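Local structure of leucine aminopeptidase (Fimbriiglobus ruber, 7D1B) at residues 226-237 with 295-305. The protein probably acts as a zinc-dependent glutaminyl cyclase of the M28 peptidase family, converting N-terminal glutaminyl residues of peptides to pyroglutamate. Numbering follows the deposited sequence.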
loop_
_atom_site.group_PDB
_atom_site.type_symbol
_atom_site.label_atom_id
_atom_site.label_comp_id
_atom_site.label_asym_id
_atom_site.label_seq_id
_atom_site.Cartn_x
_atom_site.Cartn_y
_atom_site.Cartn_z
ATOM N N TYR A 226 -12.989 -5.363 -10.423
ATOM C CA TYR A 226 -12.381 -4.358 -9.557
ATOM C C TYR A 226 -12.750 -2.977 -10.073
ATOM O O TYR A 226 -12.436 -2.630 -11.215
ATOM C CB TYR A 226 -10.865 -4.518 -9.530
ATOM C CG TYR A 226 -10.380 -5.647 -8.653
ATOM C CD1 TYR A 226 -10.704 -5.673 -7.292
ATOM C CD2 TYR A 226 -9.558 -6.650 -9.161
ATOM C CE1 TYR A 226 -10.266 -6.697 -6.470
ATOM C CE2 TYR A 226 -9.088 -7.663 -8.338
ATOM C CZ TYR A 226 -9.439 -7.677 -6.989
ATOM O OH TYR A 226 -8.988 -8.686 -6.177
ATOM N N THR A 227 -13.396 -2.175 -9.236
ATOM C CA THR A 227 -13.861 -0.863 -9.656
ATOM C C THR A 227 -12.977 0.273 -9.161
ATOM O O THR A 227 -13.169 1.420 -9.592
ATOM C CB THR A 227 -15.308 -0.645 -9.215
ATOM O OG1 THR A 227 -15.378 -0.858 -7.807
ATOM C CG2 THR A 227 -16.245 -1.637 -9.933
ATOM N N GLY A 228 -12.007 -0.003 -8.299
ATOM C CA GLY A 228 -11.117 1.041 -7.832
ATOM C C GLY A 228 -10.089 0.448 -6.898
ATOM O O GLY A 228 -10.316 -0.596 -6.262
ATOM N N ALA A 229 -8.960 1.160 -6.789
ATOM C CA ALA A 229 -7.863 0.749 -5.928
ATOM C C ALA A 229 -7.203 1.974 -5.329
ATOM O O ALA A 229 -7.000 2.971 -6.021
ATOM C CB ALA A 229 -6.819 -0.048 -6.706
ATOM N N VAL A 230 -6.835 1.871 -4.052
ATOM C CA VAL A 230 -6.030 2.883 -3.376
ATOM C C VAL A 230 -4.740 2.234 -2.927
ATOM O O VAL A 230 -4.772 1.257 -2.170
ATOM C CB VAL A 230 -6.769 3.541 -2.196
ATOM C CG1 VAL A 230 -5.811 4.452 -1.459
ATOM C CG2 VAL A 230 -7.976 4.313 -2.698
ATOM N N LEU A 231 -3.619 2.774 -3.401
ATOM C CA LEU A 231 -2.283 2.383 -2.982
ATOM C C LEU A 231 -1.823 3.327 -1.882
ATOM O O LEU A 231 -1.954 4.546 -2.006
ATOM C CB LEU A 231 -1.336 2.478 -4.180
ATOM C CG LEU A 231 0.137 2.275 -3.848
ATOM C CD1 LEU A 231 0.413 0.840 -3.379
ATOM C CD2 LEU A 231 1.002 2.605 -5.052
ATOM N N LEU A 232 -1.312 2.757 -0.807
ATOM C CA LEU A 232 -0.760 3.528 0.306
ATOM C C LEU A 232 0.757 3.486 0.202
ATOM O O LEU A 232 1.331 2.399 0.217
ATOM C CB LEU A 232 -1.163 2.850 1.607
ATOM C CG LEU A 232 -2.670 2.767 1.860
ATOM C CD1 LEU A 232 -2.928 1.863 3.069
ATOM C CD2 LEU A 232 -3.274 4.161 2.036
ATOM N N ASP A 233 1.411 4.647 0.132
ATOM C CA ASP A 233 2.872 4.651 0.065
ATOM C C ASP A 233 3.396 5.970 0.640
ATOM O O ASP A 233 2.937 7.035 0.218
ATOM C CB ASP A 233 3.299 4.546 -1.407
ATOM C CG ASP A 233 4.742 4.065 -1.577
ATOM O OD1 ASP A 233 5.425 3.751 -0.564
ATOM O OD2 ASP A 233 5.232 3.983 -2.742
ATOM N N LEU A 234 4.337 5.926 1.580
ATOM C CA LEU A 234 4.947 7.143 2.119
ATOM C C LEU A 234 3.880 8.119 2.616
ATOM O O LEU A 234 3.868 9.300 2.250
ATOM C CB LEU A 234 5.882 7.824 1.118
ATOM C CG LEU A 234 6.876 6.954 0.374
ATOM C CD1 LEU A 234 7.633 7.816 -0.624
ATOM C CD2 LEU A 234 7.834 6.281 1.305
ATOM N N PHE A 235 2.992 7.623 3.487
ATOM C CA PHE A 235 1.769 8.344 3.816
ATOM C C PHE A 235 1.573 8.573 5.300
ATOM O O PHE A 235 0.614 9.254 5.661
ATOM C CB PHE A 235 0.533 7.567 3.307
ATOM C CG PHE A 235 0.271 6.320 4.085
ATOM C CD1 PHE A 235 0.902 5.134 3.757
ATOM C CD2 PHE A 235 -0.592 6.326 5.178
ATOM C CE1 PHE A 235 0.726 3.989 4.522
ATOM C CE2 PHE A 235 -0.781 5.180 5.945
ATOM C CZ PHE A 235 -0.129 4.007 5.603
ATOM N N ALA A 236 2.407 7.993 6.167
ATOM C CA ALA A 236 2.062 7.852 7.572
ATOM C C ALA A 236 2.864 8.756 8.490
ATOM O O ALA A 236 2.703 8.669 9.711
ATOM C CB ALA A 236 2.209 6.390 8.001
ATOM N N HIS A 237 3.719 9.609 7.937
ATOM C CA HIS A 237 4.536 10.501 8.752
ATOM C C HIS A 237 3.728 11.688 9.273
ATOM O O HIS A 237 2.674 12.066 8.739
ATOM C CB HIS A 237 5.760 10.973 7.961
ATOM C CG HIS A 237 5.443 11.484 6.598
ATOM N ND1 HIS A 237 5.010 10.658 5.580
ATOM C CD2 HIS A 237 5.527 12.730 6.071
ATOM C CE1 HIS A 237 4.847 11.379 4.483
ATOM N NE2 HIS A 237 5.152 12.638 4.754
ATOM N N ILE A 295 -8.159 -0.738 -13.896
ATOM C CA ILE A 295 -8.651 -0.512 -12.540
ATOM C C ILE A 295 -8.258 0.910 -12.150
ATOM O O ILE A 295 -7.058 1.175 -11.962
ATOM C CB ILE A 295 -8.052 -1.519 -11.547
ATOM C CG1 ILE A 295 -8.275 -2.973 -11.998
ATOM C CG2 ILE A 295 -8.601 -1.245 -10.143
ATOM C CD1 ILE A 295 -7.458 -3.976 -11.195
ATOM N N PRO A 296 -9.203 1.841 -12.004
ATOM C CA PRO A 296 -8.819 3.187 -11.552
ATOM C C PRO A 296 -8.076 3.074 -10.230
ATOM O O PRO A 296 -8.562 2.443 -9.289
ATOM C CB PRO A 296 -10.163 3.899 -11.394
ATOM C CG PRO A 296 -11.136 3.133 -12.273
ATOM C CD PRO A 296 -10.659 1.703 -12.205
ATOM N N ALA A 297 -6.875 3.657 -10.166
ATOM C CA ALA A 297 -6.005 3.436 -9.017
ATOM C C ALA A 297 -5.278 4.722 -8.648
ATOM O O ALA A 297 -4.628 5.362 -9.489
ATOM C CB ALA A 297 -5.004 2.307 -9.274
ATOM N N VAL A 298 -5.382 5.078 -7.368
ATOM C CA VAL A 298 -4.816 6.313 -6.828
ATOM C C VAL A 298 -3.704 5.972 -5.855
ATOM O O VAL A 298 -3.864 5.096 -4.999
ATOM C CB VAL A 298 -5.913 7.132 -6.119
ATOM C CG1 VAL A 298 -5.327 8.281 -5.312
ATOM C CG2 VAL A 298 -6.940 7.591 -7.123
ATOM N N ASP A 299 -2.605 6.722 -5.947
ATOM C CA ASP A 299 -1.492 6.629 -5.006
ATOM C C ASP A 299 -1.677 7.694 -3.933
ATOM O O ASP A 299 -1.684 8.893 -4.236
ATOM C CB ASP A 299 -0.177 6.829 -5.760
ATOM C CG ASP A 299 1.037 6.345 -4.998
ATOM O OD1 ASP A 299 0.927 5.882 -3.841
ATOM O OD2 ASP A 299 2.136 6.419 -5.624
ATOM N N VAL A 300 -1.868 7.253 -2.700
ATOM C CA VAL A 300 -1.972 8.118 -1.531
ATOM C C VAL A 300 -0.559 8.165 -0.957
ATOM O O VAL A 300 -0.087 7.197 -0.343
ATOM C CB VAL A 300 -3.016 7.579 -0.547
ATOM C CG1 VAL A 300 -2.946 8.345 0.774
ATOM C CG2 VAL A 300 -4.395 7.711 -1.171
ATOM N N ILE A 301 0.127 9.291 -1.201
ATOM C CA ILE A 301 1.574 9.381 -1.054
ATOM C C ILE A 301 1.949 10.823 -0.759
ATOM O O ILE A 301 1.345 11.761 -1.286
ATOM C CB ILE A 301 2.272 8.872 -2.346
ATOM C CG1 ILE A 301 3.806 8.935 -2.246
ATOM C CG2 ILE A 301 1.772 9.621 -3.597
ATOM C CD1 ILE A 301 4.518 8.147 -3.339
ATOM N N ASP A 302 3.001 11.001 0.046
ATOM C CA ASP A 302 3.719 12.270 0.119
ATOM C C ASP A 302 5.146 11.966 -0.321
ATOM O O ASP A 302 5.970 11.497 0.475
ATOM C CB ASP A 302 3.689 12.864 1.521
ATOM C CG ASP A 302 4.504 14.133 1.639
ATOM O OD1 ASP A 302 5.079 14.598 0.617
ATOM O OD2 ASP A 302 4.541 14.670 2.781
ATOM N N PHE A 303 5.444 12.247 -1.593
ATOM C CA PHE A 303 6.737 11.850 -2.119
ATOM C C PHE A 303 7.858 12.738 -1.607
ATOM O O PHE A 303 9.020 12.451 -1.893
ATOM C CB PHE A 303 6.665 11.826 -3.655
ATOM C CG PHE A 303 7.768 11.029 -4.339
ATOM C CD1 PHE A 303 8.356 9.896 -3.763
ATOM C CD2 PHE A 303 8.215 11.435 -5.586
ATOM C CE1 PHE A 303 9.357 9.187 -4.436
ATOM C CE2 PHE A 303 9.217 10.728 -6.252
ATOM C CZ PHE A 303 9.778 9.608 -5.677
ATOM N N ASP A 304 7.543 13.793 -0.852
ATOM C CA ASP A 304 8.567 14.603 -0.208
ATOM C C ASP A 304 8.940 14.114 1.187
ATOM O O ASP A 304 9.708 14.787 1.883
ATOM C CB ASP A 304 8.149 16.074 -0.194
ATOM C CG ASP A 304 8.064 16.659 -1.583
ATOM O OD1 ASP A 304 8.925 16.320 -2.430
ATOM O OD2 ASP A 304 7.124 17.442 -1.836
ATOM N N TYR A 305 8.463 12.941 1.596
ATOM C CA TYR A 305 8.861 12.366 2.873
ATOM C C TYR A 305 10.367 12.501 3.064
ATOM O O TYR A 305 11.159 12.042 2.235
ATOM C CB TYR A 305 8.489 10.893 2.874
ATOM C CG TYR A 305 8.936 10.119 4.093
ATOM C CD1 TYR A 305 8.728 10.610 5.383
ATOM C CD2 TYR A 305 9.547 8.874 3.954
ATOM C CE1 TYR A 305 9.111 9.869 6.502
ATOM C CE2 TYR A 305 9.928 8.133 5.058
ATOM C CZ TYR A 305 9.704 8.630 6.330
ATOM O OH TYR A 305 10.045 7.898 7.449
#
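Ala229 and Ala297 start a parallel ladder that runs to Leu232 and Val300. Val298 N gives to Ala229 O, Leu231 N to Val298 O and Val300 N to Leu231 O. Asp233 N extends it to Val300 O, and Asp302 N bonds to Leu234 O.

Val230 CG1 meets Val300 CG2 at 3.6 Å on the face covered by helix 320-336. On the other, Ala229 CB meets Ala297 CB (3.9 Å), and the Leu231 CD2 methyl touches carboxylate OD1 of Asp299. Leu234 CD1 touches the Phe303 ring edge.

The polar link is His237 NE2 to Asp302 OD2, 2.9 Å and nearly straight at 164°. NE2 comes from above the carboxylate plane. Arg241 N also donates to OD2, and Asn154 bonds ND1. His237 CG lies between backbone N and carbonyl carbon (chi1 49°), bringing the ring beside Tyr305 and NE2 to Asp302. Tyr305 CD1 sits over one imidazole face. With an alanine here, OD2 is likely to lose the imidazole donor and a gap to open beside Tyr305.

Asp302 OD1 accepts from Asp304 N, an Asx turn. Edge strand 297-300, parallel to inner strand 225-232, with loops after both leading toward the zinc site, fits the M28 alpha/beta fold.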